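Local atomic coordinates of pyridoxamine 5-phosphate-dependent dehydrase (Escherichia coli, PDB entry 3B8X), a protein that removes the C3'-hydroxyl group of GDP-4-keto-6-deoxy-D-mannose by combined transamination and deoxygenation on a pyridoxal phosphate cofactor, a step in making L-colitose for the O-antigen. Residues A20-S23 against V24-S27; N357-N360 against A361-L364. The protein carries 1 engineered substitution. All coordinates share one frame; numbering follows the deposited sequence.

Contact 1 (A20-S23 against V24-S27); sequences AIQS and VLDS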
ATOM      1  N   ALA B  20     -17.553 -10.331 -14.252  1.00 16.13           N
ATOM      2  CA  ALA B  20     -16.126 -10.042 -14.369  1.00 17.71           C
ATOM      3  C   ALA B  20     -15.365 -10.840 -13.313  1.00 19.47           C
ATOM      4  O   ALA B  20     -14.349 -11.452 -13.605  1.00 13.75           O
ATOM      5  CB  ALA B  20     -15.868  -8.508 -14.211  1.00 14.01           C
ATOM      6  N   ILE B  21     -15.820 -10.783 -12.062  1.00 16.07           N
ATOM      7  CA  ILE B  21     -15.163 -11.518 -10.987  1.00 15.30           C
ATOM      8  C   ILE B  21     -15.135 -13.003 -11.290  1.00 11.89           C
ATOM      9  O   ILE B  21     -14.122 -13.677 -11.117  1.00 15.89           O
ATOM     10  CB  ILE B  21     -15.855 -11.278  -9.651  1.00 14.46           C
ATOM     11  CG1 ILE B  21     -15.697  -9.785  -9.290  1.00 15.61           C
ATOM     12  CG2 ILE B  21     -15.336 -12.240  -8.591  1.00 11.10           C
ATOM     13  CD1 ILE B  21     -16.530  -9.308  -8.089  1.00 11.66           C
ATOM     14  N   GLN B  22     -16.249 -13.507 -11.792  1.00 21.26           N
ATOM     15  CA  GLN B  22     -16.317 -14.909 -12.157  1.00 15.65           C
ATOM     16  C   GLN B  22     -15.245 -15.247 -13.179  1.00 12.67           C
ATOM     17  O   GLN B  22     -14.618 -16.316 -13.134  1.00 17.51           O
ATOM     18  CB  GLN B  22     -17.702 -15.239 -12.732  1.00 18.49           C
ATOM     19  CG  GLN B  22     -17.916 -16.736 -12.827  1.00 21.07           C
ATOM     20  CD  GLN B  22     -17.600 -17.486 -11.518  1.00 36.68           C
ATOM     21  OE1 GLN B  22     -18.175 -17.203 -10.460  1.00 23.33           O
ATOM     22  NE2 GLN B  22     -16.705 -18.469 -11.600  1.00 14.12           N
ATOM     23  N   SER B  23     -15.076 -14.361 -14.150  1.00 14.45           N
ATOM     24  CA  SER B  23     -14.069 -14.557 -15.167  1.00 20.36           C
ATOM     25  C   SER B  23     -12.668 -14.612 -14.580  1.00 32.19           C
ATOM     26  O   SER B  23     -11.847 -15.402 -15.043  1.00 21.08           O
ATOM     27  CB  SER B  23     -14.178 -13.505 -16.271  1.00 10.41           C
ATOM     28  OG  SER B  23     -15.377 -12.765 -16.121  1.00 91.19           O
ATOM     29  N   VAL B  24     -12.370 -13.799 -13.564  1.00 15.15           N
ATOM     30  CA  VAL B  24     -11.048 -13.910 -12.947  1.00 14.86           C
ATOM     31  C   VAL B  24     -10.952 -15.250 -12.187  1.00 21.11           C
ATOM     32  O   VAL B  24      -9.973 -15.985 -12.267  1.00 20.67           O
ATOM     33  CB  VAL B  24     -10.764 -12.747 -11.991  1.00 20.84           C
ATOM     34  CG1 VAL B  24      -9.374 -12.911 -11.293  1.00  6.06           C
ATOM     35  CG2 VAL B  24     -10.859 -11.472 -12.738  1.00  2.73           C
ATOM     36  N   LEU B  25     -12.001 -15.569 -11.450  1.00 21.63           N
ATOM     37  CA  LEU B  25     -12.034 -16.810 -10.705  1.00  9.39           C
ATOM     38  C   LEU B  25     -11.829 -17.971 -11.654  1.00 36.59           C
ATOM     39  O   LEU B  25     -11.005 -18.820 -11.417  1.00 16.97           O
ATOM     40  CB  LEU B  25     -13.406 -16.929 -10.030  1.00 18.57           C
ATOM     41  CG  LEU B  25     -13.602 -15.949  -8.882  1.00 15.61           C
ATOM     42  CD1 LEU B  25     -15.028 -15.943  -8.448  1.00 19.49           C
ATOM     43  CD2 LEU B  25     -12.696 -16.334  -7.693  1.00 18.48           C
ATOM     44  N   ASP B  26     -12.589 -18.029 -12.735  1.00 18.50           N
ATOM     45  CA  ASP B  26     -12.423 -19.153 -13.652  1.00 18.11           C
ATOM     46  C   ASP B  26     -10.993 -19.232 -14.142  1.00 24.11           C
ATOM     47  O   ASP B  26     -10.468 -20.316 -14.293  1.00 28.51           O
ATOM     48  CB  ASP B  26     -13.340 -19.012 -14.855  1.00 17.33           C
ATOM     49  CG  ASP B  26     -14.801 -19.123 -14.482  1.00 26.08           C
ATOM     50  OD1 ASP B  26     -15.085 -19.575 -13.347  1.00 24.51           O
ATOM     51  OD2 ASP B  26     -15.670 -18.750 -15.313  1.00 42.27           O
ATOM     52  N   SER B  27     -10.355 -18.096 -14.392  1.00 19.98           N
ATOM     53  CA  SER B  27      -8.985 -18.097 -14.911  1.00 23.16           C
ATOM     54  C   SER B  27      -7.900 -18.593 -13.950  1.00 14.39           C
ATOM     55  O   SER B  27      -6.815 -18.990 -14.355  1.00 24.30           O
ATOM     56  CB  SER B  27      -8.603 -16.692 -15.398  1.00 19.33           C
ATOM     57  OG  SER B  27      -8.296 -15.858 -14.288  1.00 28.52           O
TER
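The last two turns of helix 15-27, an amphipathic helix at the subunit interface, are joined here through pairs such as I21 with L25 and Q22 with D26, one turn apart. On the buried face, which suits branched apolar residues, I21 and L25 lie side by side and point the same way, with I21 CG2 3.7 Å from L25 CD1. L25 CG stands anti to its carbonyl carbon, a torsion that swings the leucine back along the helix toward I21. On the exposed face Q22, polar and long enough to span the turn, reaches D26: Q22 NE2 donates to D26 OD1 over a short 2.6 Å, with an N-H...O angle of 148°. The acceptor lies in the amide plane, but the donor sits above the carboxylate plane, and the two planes are 45° apart. A bend at chi2 (51°) curls the glutamine along the helix to make this bond. Across the dimer interface I21 meets L25 of the second subunit and L25 meets its I21, while within the chain A259 of helix 255-286 packs on the small A20 and on V24. Regular i to i+4 bonds run beneath, among them L25 N to I21 O at 2.9 Å. At the helix end the short side chain of S27 folds back, OG donating to V24 O at 2.6 Å, and S27 OG also bonds to M29 N just beyond.

Contact 2 (N357-N360 against A361-L364); sequences NVDN and AEYL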
ATOM      1  N   ASN B 357      -3.623  33.073   6.378  1.00 27.60           N
ATOM      2  CA  ASN B 357      -4.412  32.398   7.379  1.00 17.21           C
ATOM      3  C   ASN B 357      -5.342  31.392   6.671  1.00 18.06           C
ATOM      4  O   ASN B 357      -5.501  31.423   5.461  1.00 17.80           O
ATOM      5  CB  ASN B 357      -5.238  33.424   8.162  1.00 22.03           C
ATOM      6  CG  ASN B 357      -6.283  34.101   7.294  1.00 25.18           C
ATOM      7  OD1 ASN B 357      -7.178  33.446   6.767  1.00 17.98           O
ATOM      8  ND2 ASN B 357      -6.142  35.406   7.099  1.00 28.33           N
ATOM      9  N   VAL B 358      -6.012  30.563   7.451  1.00 20.26           N
ATOM     10  CA  VAL B 358      -6.975  29.655   6.870  1.00  8.70           C
ATOM     11  C   VAL B 358      -8.290  29.854   7.595  1.00 19.27           C
ATOM     12  O   VAL B 358      -8.893  28.921   8.112  1.00 17.08           O
ATOM     13  CB  VAL B 358      -6.487  28.207   6.990  1.00 12.73           C
ATOM     14  CG1 VAL B 358      -5.298  28.018   6.028  1.00  8.64           C
ATOM     15  CG2 VAL B 358      -6.105  27.911   8.460  1.00 20.70           C
ATOM     16  N   ASP B 359      -8.725  31.101   7.678  1.00 14.72           N
ATOM     17  CA  ASP B 359     -10.003  31.377   8.350  1.00 24.62           C
ATOM     18  C   ASP B 359     -11.197  30.665   7.709  1.00 10.55           C
ATOM     19  O   ASP B 359     -12.119  30.222   8.381  1.00 22.40           O
ATOM     20  CB  ASP B 359     -10.271  32.877   8.306  1.00 18.35           C
ATOM     21  CG  ASP B 359      -9.319  33.684   9.195  1.00 63.65           C
ATOM     22  OD1 ASP B 359      -8.454  33.122   9.906  1.00 22.86           O
ATOM     23  OD2 ASP B 359      -9.451  34.920   9.190  1.00 31.99           O
ATOM     24  N   ASN B 360     -11.201  30.606   6.390  1.00 18.22           N
ATOM     25  CA  ASN B 360     -12.304  29.967   5.707  1.00 13.98           C
ATOM     26  C   ASN B 360     -12.328  28.499   6.042  1.00 34.57           C
ATOM     27  O   ASN B 360     -13.390  27.950   6.259  1.00 12.91           O
ATOM     28  CB  ASN B 360     -12.137  30.078   4.210  1.00 16.60           C
ATOM     29  CG  ASN B 360     -12.470  31.435   3.694  1.00 21.15           C
ATOM     30  OD1 ASN B 360     -13.123  32.225   4.359  1.00 21.15           O
ATOM     31  ND2 ASN B 360     -12.041  31.719   2.491  1.00 11.88           N
ATOM     32  N   ALA B 361     -11.161  27.864   6.019  1.00 21.86           N
ATOM     33  CA  ALA B 361     -11.029  26.439   6.323  1.00 15.12           C
ATOM     34  C   ALA B 361     -11.518  26.243   7.759  1.00 19.55           C
ATOM     35  O   ALA B 361     -12.215  25.270   8.062  1.00 20.32           O
ATOM     36  CB  ALA B 361      -9.551  25.985   6.161  1.00  8.77           C
ATOM     37  N   GLU B 362     -11.215  27.201   8.632  1.00  8.40           N
ATOM     38  CA  GLU B 362     -11.685  27.117  10.009  1.00 11.37           C
ATOM     39  C   GLU B 362     -13.200  27.225  10.090  1.00 16.28           C
ATOM     40  O   GLU B 362     -13.856  26.479  10.831  1.00 12.26           O
ATOM     41  CB  GLU B 362     -11.096  28.232  10.857  1.00 10.64           C
ATOM     42  CG  GLU B 362      -9.727  27.918  11.357  1.00 13.24           C
ATOM     43  CD  GLU B 362      -8.937  29.148  11.779  1.00 99.89           C
ATOM     44  OE1 GLU B 362      -9.506  30.242  11.990  1.00 28.55           O
ATOM     45  OE2 GLU B 362      -7.708  29.009  11.916  1.00 27.57           O
ATOM     46  N   TYR B 363     -13.762  28.175   9.355  1.00 23.80           N
ATOM     47  CA  TYR B 363     -15.207  28.360   9.392  1.00 13.99           C
ATOM     48  C   TYR B 363     -15.906  27.091   8.866  1.00 21.52           C
ATOM     49  O   TYR B 363     -16.944  26.663   9.378  1.00 13.75           O
ATOM     50  CB  TYR B 363     -15.626  29.592   8.580  1.00 11.68           C
ATOM     51  CG  TYR B 363     -17.103  29.863   8.680  1.00 16.79           C
ATOM     52  CD1 TYR B 363     -17.599  30.652   9.701  1.00 16.08           C
ATOM     53  CD2 TYR B 363     -18.014  29.237   7.837  1.00  9.82           C
ATOM     54  CE1 TYR B 363     -18.953  30.889   9.840  1.00 29.92           C
ATOM     55  CE2 TYR B 363     -19.414  29.458   7.988  1.00 12.97           C
ATOM     56  CZ  TYR B 363     -19.857  30.342   8.961  1.00 12.30           C
ATOM     57  OH  TYR B 363     -21.202  30.575   9.189  1.00 13.62           O
ATOM     58  N   LEU B 364     -15.328  26.500   7.829  1.00 11.71           N
ATOM     59  CA  LEU B 364     -15.900  25.283   7.252  1.00  6.59           C
ATOM     60  C   LEU B 364     -15.791  24.172   8.289  1.00 26.74           C
ATOM     61  O   LEU B 364     -16.688  23.342   8.456  1.00 14.94           O
ATOM     62  CB  LEU B 364     -15.108  24.896   6.003  1.00  4.83           C
ATOM     63  CG  LEU B 364     -15.391  23.541   5.352  1.00  7.45           C
ATOM     64  CD1 LEU B 364     -15.169  23.697   3.856  1.00 18.22           C
ATOM     65  CD2 LEU B 364     -14.383  22.466   5.896  1.00  9.75           C
TER
HETATM   66  O   HOH W   1      -6.502  30.831  10.357  1.00 29.68           O
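Three backbone bonds join the loop residue V358 and the first turn of helix 359-367 to the next turn: E362 N to V358 O at 2.9 Å, Y363 N to D359 O at 2.8 Å and L364 N to N360 O at 2.9 Å. Apolar contact is slight, V358 CB lying 3.9 Å from A361 CB. V358 holds the N-cap position with a side chain that cannot accept a bond, and polar groups nearby serve the first turn instead. N357 OD1 takes the N-H of D359 at 3.0 Å, closing an Asx turn, while the carboxylate of D108 accepts from N360 N and A361 N. Acidic side chains suit this end of a helix, where the dipole would probably stabilise their charge. Two of them nevertheless come close: D359 OD1 lies 3.7 Å from E362 OE1, the carboxylate planes 34° apart. A water probably eases the repulsion: it donates to D359 OD1 and, at 2.7 Å, to E362 OE2, and accepts from V358 N. E362 reaches it by an extended chain beyond CG (chi2 160°). Y363, with CG anti to its backbone N (chi1 -176°), leads away from the first turn, and its hydroxyl is hydrogen-bonded to I310 O.

In the fold
Both contacts are partly buried and each lies within a helix or at its end, but the helices are different and on opposite sides of the chain's centre, the contact centres about 48 Å apart. Contact 1 joins two turns at the C-terminal end of helix 15-27; contact 2 runs from the loop at 357-358 into the N-terminal end of helix 359-367. Contact 1 lies at the dimer interface, where I21 and L25 meet the second subunit; contact 2 is touched by no other protein chain and packs on strand 305-310 and on loops of its own subunit. Their polar chemistry differs too: contact 1 pairs an amide directly with a carboxylate, whereas contact 2 brings two carboxylates together around a water.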